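Local coordinates for protein putative transcriptional regulator (TetR/AcrR family) (Acinetobacter sp., PDB 3KNW) that probably binds DNA as a regulator of transcription, as other members of the TetR/AcrR family do, at residues N93-W98 with Q167-M172; E39-S44 with G49-Y54; E64-Y69 with L130-G135. All coordinates share one frame; numbering follows the deposited sequence.

In the fold
All three contacts join helix to helix by apolar packing; interactions 1 and 2 are buried, interaction 3 only partly. Interaction 2 lies far from the chain's centre (about 24 Å, centre to centre), within the predicted helix-turn-helix, and pairs two short helices through a single phenylalanine. Interactions 1 and 3 each join two nearly parallel helices; their centres are about 19 Å apart, on opposite sides of the chain's centre. Interaction 1 is rich in aromatic rings, whereas interaction 3 is aliphatic and opens at one margin to a lysine. Interaction 3, centred about 20 Å from interaction 2, uses helix 58-81, which follows helix 48-54, and so ties the chain leaving the DNA-binding part to helix 126-153.

Interaction 1. Residues N93-W98 with Q167-M172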
loop_
_atom_site.group_PDB
_atom_site.type_symbol
_atom_site.label_atom_id
_atom_site.label_comp_id
_atom_site.label_asym_id
_atom_site.label_seq_id
_atom_site.Cartn_x
_atom_site.Cartn_y
_atom_site.Cartn_z
ATOM N N ASN A 93 1.206 -4.395 21.114
ATOM C CA ASN A 93 0.659 -3.087 21.405
ATOM C C ASN A 93 0.673 -2.099 20.240
ATOM O O ASN A 93 -0.368 -1.602 19.823
ATOM C CB ASN A 93 1.503 -2.481 22.498
ATOM C CG ASN A 93 0.781 -2.270 23.690
ATOM O OD1 ASN A 93 0.835 -3.088 24.625
ATOM N ND2 ASN A 93 0.091 -1.135 23.735
ATOM N N TYR A 94 1.883 -1.790 19.783
ATOM C CA TYR A 94 2.114 -0.978 18.595
ATOM C C TYR A 94 1.214 -1.361 17.425
ATOM O O TYR A 94 0.534 -0.524 16.863
ATOM C CB TYR A 94 3.557 -1.126 18.121
ATOM C CG TYR A 94 3.811 -0.543 16.762
ATOM C CD1 TYR A 94 3.776 0.819 16.557
ATOM C CD2 TYR A 94 4.076 -1.366 15.665
ATOM C CE1 TYR A 94 4.004 1.348 15.311
ATOM C CE2 TYR A 94 4.302 -0.841 14.412
ATOM C CZ TYR A 94 4.271 0.532 14.247
ATOM O OH TYR A 94 4.499 1.076 12.998
ATOM N N LEU A 95 1.228 -2.621 17.075
ATOM C CA LEU A 95 0.454 -3.099 15.967
ATOM C C LEU A 95 -1.039 -2.899 16.204
ATOM O O LEU A 95 -1.818 -2.598 15.267
ATOM C CB LEU A 95 0.736 -4.612 15.753
ATOM C CG LEU A 95 2.182 -4.957 15.397
ATOM C CD1 LEU A 95 2.372 -6.520 15.160
ATOM C CD2 LEU A 95 2.698 -4.136 14.200
ATOM N N GLN A 96 -1.447 -3.124 17.456
ATOM C CA GLN A 96 -2.843 -3.037 17.800
ATOM C C GLN A 96 -3.306 -1.599 17.626
ATOM O O GLN A 96 -4.449 -1.374 17.210
ATOM C CB GLN A 96 -3.153 -3.632 19.207
ATOM C CG GLN A 96 -4.106 -4.858 19.097
ATOM C CD GLN A 96 -3.856 -6.017 20.094
ATOM O OE1 GLN A 96 -2.891 -6.018 20.876
ATOM N NE2 GLN A 96 -4.763 -7.008 20.068
ATOM N N CYS A 97 -2.390 -0.661 17.915
ATOM C CA CYS A 97 -2.547 0.758 17.654
ATOM C C CYS A 97 -2.639 1.067 16.147
ATOM O O CYS A 97 -3.450 1.921 15.752
ATOM C CB CYS A 97 -1.394 1.576 18.308
ATOM S SG CYS A 97 -1.832 2.294 19.863
ATOM N N TRP A 98 -1.796 0.452 15.331
ATOM C CA TRP A 98 -1.950 0.518 13.883
ATOM C C TRP A 98 -3.414 0.323 13.547
ATOM O O TRP A 98 -4.001 1.137 12.882
ATOM C CB TRP A 98 -1.186 -0.624 13.216
ATOM C CG TRP A 98 -0.018 -0.328 12.395
ATOM C CD1 TRP A 98 1.272 -0.280 12.803
ATOM C CD2 TRP A 98 0.005 -0.176 10.980
ATOM N NE1 TRP A 98 2.107 -0.047 11.732
ATOM C CE2 TRP A 98 1.351 0.017 10.600
ATOM C CE3 TRP A 98 -0.979 -0.151 10.005
ATOM C CZ2 TRP A 98 1.728 0.232 9.293
ATOM C CZ3 TRP A 98 -0.609 0.052 8.729
ATOM C CH2 TRP A 98 0.737 0.251 8.373
ATOM N N GLN A 167 10.349 -7.141 8.528
ATOM C CA GLN A 167 9.910 -6.776 7.174
ATOM C C GLN A 167 8.598 -7.478 6.813
ATOM O O GLN A 167 7.687 -6.866 6.233
ATOM C CB GLN A 167 10.948 -7.182 6.116
ATOM C CG GLN A 167 12.182 -6.260 6.006
ATOM C CD GLN A 167 13.206 -6.804 5.017
ATOM O OE1 GLN A 167 13.067 -6.648 3.764
ATOM N NE2 GLN A 167 14.227 -7.445 5.548
ATOM N N VAL A 168 8.551 -8.769 7.109
ATOM C CA VAL A 168 7.389 -9.488 6.883
ATOM C C VAL A 168 6.214 -8.833 7.593
ATOM O O VAL A 168 5.172 -8.525 6.992
ATOM C CB VAL A 168 7.512 -10.874 7.434
ATOM C CG1 VAL A 168 6.088 -11.487 7.424
ATOM C CG2 VAL A 168 8.508 -11.646 6.609
ATOM N N ILE A 169 6.387 -8.607 8.880
ATOM C CA ILE A 169 5.308 -8.015 9.647
ATOM C C ILE A 169 4.946 -6.629 9.081
ATOM O O ILE A 169 3.748 -6.350 8.759
ATOM C CB ILE A 169 5.661 -7.928 11.117
ATOM C CG1 ILE A 169 5.675 -9.301 11.728
ATOM C CG2 ILE A 169 4.684 -7.065 11.862
ATOM C CD1 ILE A 169 6.250 -9.286 13.124
ATOM N N TYR A 170 5.958 -5.795 8.866
ATOM C CA TYR A 170 5.648 -4.466 8.387
ATOM C C TYR A 170 5.020 -4.468 6.962
ATOM O O TYR A 170 4.115 -3.702 6.677
ATOM C CB TYR A 170 6.853 -3.550 8.483
ATOM C CG TYR A 170 6.521 -2.117 8.197
ATOM C CD1 TYR A 170 6.036 -1.284 9.180
ATOM C CD2 TYR A 170 6.723 -1.580 6.955
ATOM C CE1 TYR A 170 5.759 0.071 8.923
ATOM C CE2 TYR A 170 6.442 -0.226 6.699
ATOM C CZ TYR A 170 5.992 0.586 7.696
ATOM O OH TYR A 170 5.706 1.904 7.428
ATOM N N GLN A 171 5.463 -5.364 6.107
ATOM C CA GLN A 171 4.911 -5.441 4.777
ATOM C C GLN A 171 3.473 -5.888 4.819
ATOM O O GLN A 171 2.670 -5.304 4.150
ATOM C CB GLN A 171 5.702 -6.400 3.926
ATOM C CG GLN A 171 6.977 -5.780 3.408
ATOM C CD GLN A 171 7.894 -6.758 2.740
ATOM O OE1 GLN A 171 9.039 -6.466 2.499
ATOM N NE2 GLN A 171 7.397 -7.911 2.446
HETATM N N MSE A 172 3.152 -6.902 5.612
HETATM C CA MSE A 172 1.787 -7.417 5.758
HETATM C C MSE A 172 0.872 -6.415 6.327
HETATM O O MSE A 172 -0.260 -6.298 5.859
HETATM C CB MSE A 172 1.758 -8.669 6.610
HETATM C CG MSE A 172 0.345 -9.212 6.968
HETATM SE SE MSE A 172 0.607 -10.803 8.058
HETATM C CE MSE A 172 0.960 -10.000 9.728
#
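W98 and Y170 meet inside the all-helical C-terminal domain of this TetR-family protein, where helices 87-100 and 162-183 run almost parallel with axes 12.4 Å apart. At that spacing side chains from both helices meet midway; Y170 contributes its ring. Its CB sets out across the line between the helices, and with CG anti to the backbone N (chi1 -171°) the ring swings back toward helix 87-100. From CB the side chain closes on W98 atom by atom: Y170 CG is 5.4 Å and CD1 4.6 Å from W98 CZ2, then CE1 makes the contact at 4.1 Å, at the edge of the indole, near its plane. Beyond it, Y170 OH lies 4.7 Å from W98 CZ2, past the contact. The two side chains cross at about a right angle. Y170 CE1 is also 4.4 Å from Y94 OH, which sits at the edge of the Y170 ring. Y170 packs as well on V136, L139, M143 and I114. Beside this, the methyls L95 CD1 and I169 CG2 touch at 4.1 Å. The hydroxyl of the buried Y94 is held twice, by a hydrogen bond with Y73 OH and by W98 NE1, which donates to Y94 OH over 2.9 Å, bent at 137°, the oxygen 20° out of the indole plane.

Interaction 2. Residues E39-S44 with G49-Y54; sequences EILKTS and GSFYHY
F51 projects from helix 48-54 toward helix 37-44 and is met there by L41 and I40. The closest touch is made by one branch of L41: CD2 lies 3.7 Å from F51 CB and 3.9 Å from F51 CG, so the methyl rests against the root of the ring. L41 starts off across the direction of the other helix, with CG anti to the carbonyl carbon (chi1 -60°); chi2 of -166° extends CD1, leaving CD2 as the folded branch that turns to F51. The two side chains cross at about a right angle. F51 in turn has CG anti to its backbone N (chi1 167°), which carries the ring past L41 to I40, where I40 CG2 approaches F51 CE1 at 4.2 Å. Both aliphatic groups come at the ring obliquely.

The two helices form the predicted helix-turn-helix, in which helix 48-54 would be the recognition helix, as in other TetR-type DNA-binding domains. Buried F51, with L41 and I40, joins it to the preceding helix; its ring also meets F55 and stands edge-to-face with F61, while I40 packs on L26 of helix 13-30. Next to F51 in sequence, Y52 turns one ring face to F51 CD2, which lies 3.9 Å above its plane, offset toward the rim. On helix 37-44, T43 folds its hydroxyl back onto its own turn: T43 OG1 donates to E39 O at 3.1 Å from above the carbonyl plane, and E39 O also accepts the backbone N-H of T43.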
loop_
_atom_site.group_PDB
_atom_site.type_symbol
_atom_site.label_atom_id
_atom_site.label_comp_id
_atom_site.label_asym_id
_atom_site.label_seq_id
_atom_site.Cartn_x
_atom_site.Cartn_y
_atom_site.Cartn_z
ATOM N N GLU A 39 -4.938 26.174 -0.920
ATOM C CA GLU A 39 -5.729 25.269 -0.106
ATOM C C GLU A 39 -5.062 25.220 1.253
ATOM O O GLU A 39 -5.696 25.414 2.286
ATOM C CB GLU A 39 -5.790 23.856 -0.689
ATOM C CG GLU A 39 -6.269 23.749 -2.120
ATOM C CD GLU A 39 -6.431 22.295 -2.576
ATOM O OE1 GLU A 39 -6.901 21.473 -1.747
ATOM O OE2 GLU A 39 -6.110 21.987 -3.763
ATOM N N ILE A 40 -3.762 24.969 1.231
ATOM C CA ILE A 40 -2.968 24.997 2.431
ATOM C C ILE A 40 -3.216 26.292 3.288
ATOM O O ILE A 40 -3.438 26.165 4.496
ATOM C CB ILE A 40 -1.478 24.781 2.082
ATOM C CG1 ILE A 40 -1.250 23.375 1.495
ATOM C CG2 ILE A 40 -0.633 24.921 3.303
ATOM C CD1 ILE A 40 0.183 23.108 1.077
ATOM N N LEU A 41 -3.211 27.498 2.680
ATOM C CA LEU A 41 -3.549 28.784 3.403
ATOM C C LEU A 41 -4.991 28.816 3.885
ATOM O O LEU A 41 -5.270 29.123 5.042
ATOM C CB LEU A 41 -3.335 30.026 2.531
ATOM C CG LEU A 41 -1.924 30.287 1.987
ATOM C CD1 LEU A 41 -1.787 31.699 1.438
ATOM C CD2 LEU A 41 -0.875 30.021 3.049
ATOM N N LYS A 42 -5.913 28.516 2.987
ATOM C CA LYS A 42 -7.315 28.379 3.354
ATOM C C LYS A 42 -7.523 27.406 4.544
ATOM O O LYS A 42 -8.303 27.703 5.468
ATOM C CB LYS A 42 -8.141 27.944 2.126
ATOM C CG LYS A 42 -9.673 27.853 2.329
ATOM C CD LYS A 42 -10.287 26.723 1.432
ATOM C CE LYS A 42 -11.824 26.870 1.157
ATOM N NZ LYS A 42 -12.365 25.728 0.279
ATOM N N THR A 43 -6.855 26.251 4.534
ATOM C CA THR A 43 -7.080 25.266 5.602
ATOM C C THR A 43 -6.606 25.842 6.924
ATOM O O THR A 43 -7.328 25.797 7.924
ATOM C CB THR A 43 -6.351 23.918 5.372
ATOM O OG1 THR A 43 -6.900 23.249 4.228
ATOM C CG2 THR A 43 -6.495 23.000 6.593
ATOM N N SER A 44 -5.402 26.408 6.920
ATOM C CA SER A 44 -4.753 26.805 8.157
ATOM C C SER A 44 -5.374 28.052 8.758
ATOM O O SER A 44 -5.351 28.200 9.971
ATOM C CB SER A 44 -3.257 27.028 7.919
ATOM O OG SER A 44 -3.006 28.222 7.180
ATOM N N GLY A 49 1.531 35.855 3.535
ATOM C CA GLY A 49 2.713 36.567 3.981
ATOM C C GLY A 49 3.285 35.933 5.227
ATOM O O GLY A 49 4.500 35.792 5.371
ATOM N N SER A 50 2.381 35.548 6.119
ATOM C CA SER A 50 2.698 34.846 7.354
ATOM C C SER A 50 3.379 33.484 7.135
ATOM O O SER A 50 4.472 33.219 7.643
ATOM C CB SER A 50 1.379 34.643 8.116
ATOM O OG SER A 50 1.546 33.981 9.355
ATOM N N PHE A 51 2.706 32.629 6.373
ATOM C CA PHE A 51 3.194 31.297 6.022
ATOM C C PHE A 51 4.603 31.379 5.471
ATOM O O PHE A 51 5.458 30.536 5.737
ATOM C CB PHE A 51 2.236 30.674 4.988
ATOM C CG PHE A 51 2.763 29.470 4.339
ATOM C CD1 PHE A 51 2.411 28.222 4.784
ATOM C CD2 PHE A 51 3.638 29.570 3.282
ATOM C CE1 PHE A 51 2.905 27.094 4.189
ATOM C CE2 PHE A 51 4.142 28.436 2.681
ATOM C CZ PHE A 51 3.784 27.204 3.129
ATOM N N TYR A 52 4.853 32.406 4.691
ATOM C CA TYR A 52 6.155 32.538 4.119
ATOM C C TYR A 52 7.201 33.017 5.128
ATOM O O TYR A 52 8.380 32.833 4.878
ATOM C CB TYR A 52 6.123 33.410 2.876
ATOM C CG TYR A 52 5.734 32.685 1.610
ATOM C CD1 TYR A 52 4.718 33.170 0.791
ATOM C CD2 TYR A 52 6.399 31.524 1.220
ATOM C CE1 TYR A 52 4.378 32.540 -0.376
ATOM C CE2 TYR A 52 6.051 30.858 0.047
ATOM C CZ TYR A 52 5.038 31.369 -0.738
ATOM O OH TYR A 52 4.704 30.732 -1.910
ATOM N N HIS A 53 6.812 33.583 6.271
ATOM C CA HIS A 53 7.810 33.793 7.325
ATOM C C HIS A 53 8.356 32.488 7.912
ATOM O O HIS A 53 9.519 32.397 8.271
ATOM C CB HIS A 53 7.269 34.714 8.409
ATOM C CG HIS A 53 7.283 36.156 8.008
ATOM N ND1 HIS A 53 8.217 36.670 7.131
ATOM C CD2 HIS A 53 6.474 37.188 8.345
ATOM C CE1 HIS A 53 7.987 37.960 6.951
ATOM N NE2 HIS A 53 6.934 38.300 7.677
ATOM N N TYR A 54 7.504 31.474 7.951
ATOM C CA TYR A 54 7.826 30.156 8.505
ATOM C C TYR A 54 8.479 29.212 7.510
ATOM O O TYR A 54 9.419 28.501 7.848
ATOM C CB TYR A 54 6.546 29.512 9.055
ATOM C CG TYR A 54 6.080 30.216 10.306
ATOM C CD1 TYR A 54 5.283 31.371 10.235
ATOM C CD2 TYR A 54 6.492 29.780 11.559
ATOM C CE1 TYR A 54 4.897 32.050 11.390
ATOM C CE2 TYR A 54 6.108 30.444 12.708
ATOM C CZ TYR A 54 5.308 31.578 12.629
ATOM O OH TYR A 54 4.927 32.221 13.799
#

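Interaction 3. Residues E64-Y69 with L130-G135; sequences ELLKHY and LIMNDG
Two long helices of the TetR-type all-helical body, 58-81 and 126-153, lie side by side here, running in nearly the same direction (13°) with axes 9.8 Å apart. L66 and I131 point at each other across the interface, and L66 reaches two partners. Its CB sits 4.2 Å from I131 CG2, and its CD1 extends to the selenomethionine M132, whose CE is 3.9 Å away. M132 is straight as far as its selenium and then bends (chi3 -38°), which brings CE to L66.

I131 has two branches with separate tasks. CG2 faces L66, while CG1 carries CD1 to K67, which crosses I131 at about a right angle. K67 leaves its helix across the line to the other segment and bends at its end (chi4 87°), so that K67 NZ comes to 3.6 Å from I131 CD1, with K67 CE close behind. The exposed K67 thus lays its CE and NZ over I131 CD1 at the margin of the contact, and a long salt bridge of 3.7 Å links K67 NZ to E64 OE1 one turn earlier.

I131 also packs on C63 and I70, before and after L66 on helix 58-81. L113 and M117 of helix 111-119 pack on L66, and M117 also touches M132; L65 turns instead to L20 and F24 of helix 13-30.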
loop_
_atom_site.group_PDB
_atom_site.type_symbol
_atom_site.label_atom_id
_atom_site.label_comp_id
_atom_site.label_asym_id
_atom_site.label_seq_id
_atom_site.Cartn_x
_atom_site.Cartn_y
_atom_site.Cartn_z
ATOM N N GLU A 64 9.362 19.840 5.955
ATOM C CA GLU A 64 9.238 19.982 7.411
ATOM C C GLU A 64 8.078 19.172 7.955
ATOM O O GLU A 64 8.139 18.633 9.059
ATOM C CB GLU A 64 9.216 21.441 7.861
ATOM C CG GLU A 64 10.606 22.096 7.758
ATOM C CD GLU A 64 11.735 21.312 8.506
ATOM O OE1 GLU A 64 12.890 21.180 7.969
ATOM O OE2 GLU A 64 11.462 20.822 9.633
ATOM N N LEU A 65 7.038 19.078 7.154
ATOM C CA LEU A 65 5.878 18.264 7.457
ATOM C C LEU A 65 6.275 16.813 7.680
ATOM O O LEU A 65 5.852 16.198 8.651
ATOM C CB LEU A 65 4.924 18.349 6.272
ATOM C CG LEU A 65 3.494 17.911 6.410
ATOM C CD1 LEU A 65 2.864 18.691 7.534
ATOM C CD2 LEU A 65 2.779 18.162 5.080
ATOM N N LEU A 66 7.102 16.249 6.810
ATOM C CA LEU A 66 7.439 14.847 6.964
ATOM C C LEU A 66 8.358 14.653 8.136
ATOM O O LEU A 66 8.280 13.644 8.806
ATOM C CB LEU A 66 8.068 14.245 5.699
ATOM C CG LEU A 66 7.127 14.120 4.486
ATOM C CD1 LEU A 66 7.972 13.686 3.296
ATOM C CD2 LEU A 66 5.866 13.201 4.691
ATOM N N LYS A 67 9.256 15.606 8.347
ATOM C CA LYS A 67 10.213 15.522 9.441
ATOM C C LYS A 67 9.448 15.554 10.757
ATOM O O LYS A 67 9.748 14.772 11.668
ATOM C CB LYS A 67 11.241 16.667 9.411
ATOM C CG LYS A 67 12.531 16.384 8.612
ATOM C CD LYS A 67 13.576 17.488 8.817
ATOM C CE LYS A 67 14.704 17.455 7.767
ATOM N NZ LYS A 67 14.438 18.224 6.480
ATOM N N HIS A 68 8.470 16.462 10.838
ATOM C CA HIS A 68 7.679 16.664 12.050
ATOM C C HIS A 68 6.829 15.454 12.318
ATOM O O HIS A 68 6.646 15.067 13.472
ATOM C CB HIS A 68 6.782 17.911 11.960
ATOM C CG HIS A 68 5.871 18.075 13.137
ATOM N ND1 HIS A 68 6.344 18.258 14.420
ATOM C CD2 HIS A 68 4.519 18.027 13.236
ATOM C CE1 HIS A 68 5.320 18.343 15.257
ATOM N NE2 HIS A 68 4.203 18.219 14.561
ATOM N N TYR A 69 6.324 14.859 11.249
ATOM C CA TYR A 69 5.602 13.603 11.354
ATOM C C TYR A 69 6.477 12.477 11.946
ATOM O O TYR A 69 6.075 11.804 12.882
ATOM C CB TYR A 69 5.036 13.189 9.984
ATOM C CG TYR A 69 4.326 11.852 10.024
ATOM C CD1 TYR A 69 3.097 11.714 10.666
ATOM C CD2 TYR A 69 4.891 10.727 9.445
ATOM C CE1 TYR A 69 2.449 10.488 10.743
ATOM C CE2 TYR A 69 4.248 9.491 9.491
ATOM C CZ TYR A 69 3.028 9.376 10.150
ATOM O OH TYR A 69 2.393 8.158 10.212
ATOM N N LEU A 130 13.642 10.702 0.055
ATOM C CA LEU A 130 14.731 10.311 0.978
ATOM C C LEU A 130 14.359 10.409 2.464
ATOM O O LEU A 130 14.570 9.460 3.203
ATOM C CB LEU A 130 15.946 11.214 0.746
ATOM C CG LEU A 130 17.290 10.708 1.269
ATOM C CD1 LEU A 130 17.639 9.243 0.803
ATOM C CD2 LEU A 130 18.393 11.736 0.840
ATOM N N ILE A 131 13.785 11.531 2.888
ATOM C CA ILE A 131 13.336 11.661 4.268
ATOM C C ILE A 131 12.336 10.566 4.631
ATOM O O ILE A 131 12.465 9.923 5.675
ATOM C CB ILE A 131 12.681 13.033 4.561
ATOM C CG1 ILE A 131 13.734 14.162 4.517
ATOM C CG2 ILE A 131 12.047 13.022 5.921
ATOM C CD1 ILE A 131 13.130 15.542 4.411
HETATM N N MSE A 132 11.384 10.315 3.743
HETATM C CA MSE A 132 10.363 9.294 3.997
HETATM C C MSE A 132 10.946 7.885 4.044
HETATM O O MSE A 132 10.670 7.109 4.947
HETATM C CB MSE A 132 9.300 9.354 2.918
HETATM C CG MSE A 132 7.914 9.132 3.420
HETATM SE SE MSE A 132 6.805 9.234 1.836
HETATM C CE MSE A 132 7.637 10.647 0.842
ATOM N N ASN A 133 11.725 7.562 3.034
ATOM C CA ASN A 133 12.472 6.308 2.967
ATOM C C ASN A 133 13.253 5.973 4.192
ATOM O O ASN A 133 13.308 4.831 4.583
ATOM C CB ASN A 133 13.549 6.406 1.908
ATOM C CG ASN A 133 13.216 5.657 0.722
ATOM O OD1 ASN A 133 12.129 5.852 0.123
ATOM N ND2 ASN A 133 14.123 4.753 0.335
ATOM N N ASP A 134 13.965 6.977 4.714
ATOM C CA ASP A 134 14.765 6.763 5.878
ATOM C C ASP A 134 13.875 6.565 7.109
ATOM O O ASP A 134 14.177 5.704 7.917
ATOM C CB ASP A 134 15.768 7.887 6.063
ATOM C CG ASP A 134 16.983 7.777 5.071
ATOM O OD1 ASP A 134 17.279 6.640 4.549
ATOM O OD2 ASP A 134 17.637 8.846 4.831
ATOM N N GLY A 135 12.763 7.283 7.216
ATOM C CA GLY A 135 11.830 7.081 8.312
ATOM C C GLY A 135 11.376 5.637 8.362
ATOM O O GLY A 135 11.402 4.958 9.419
#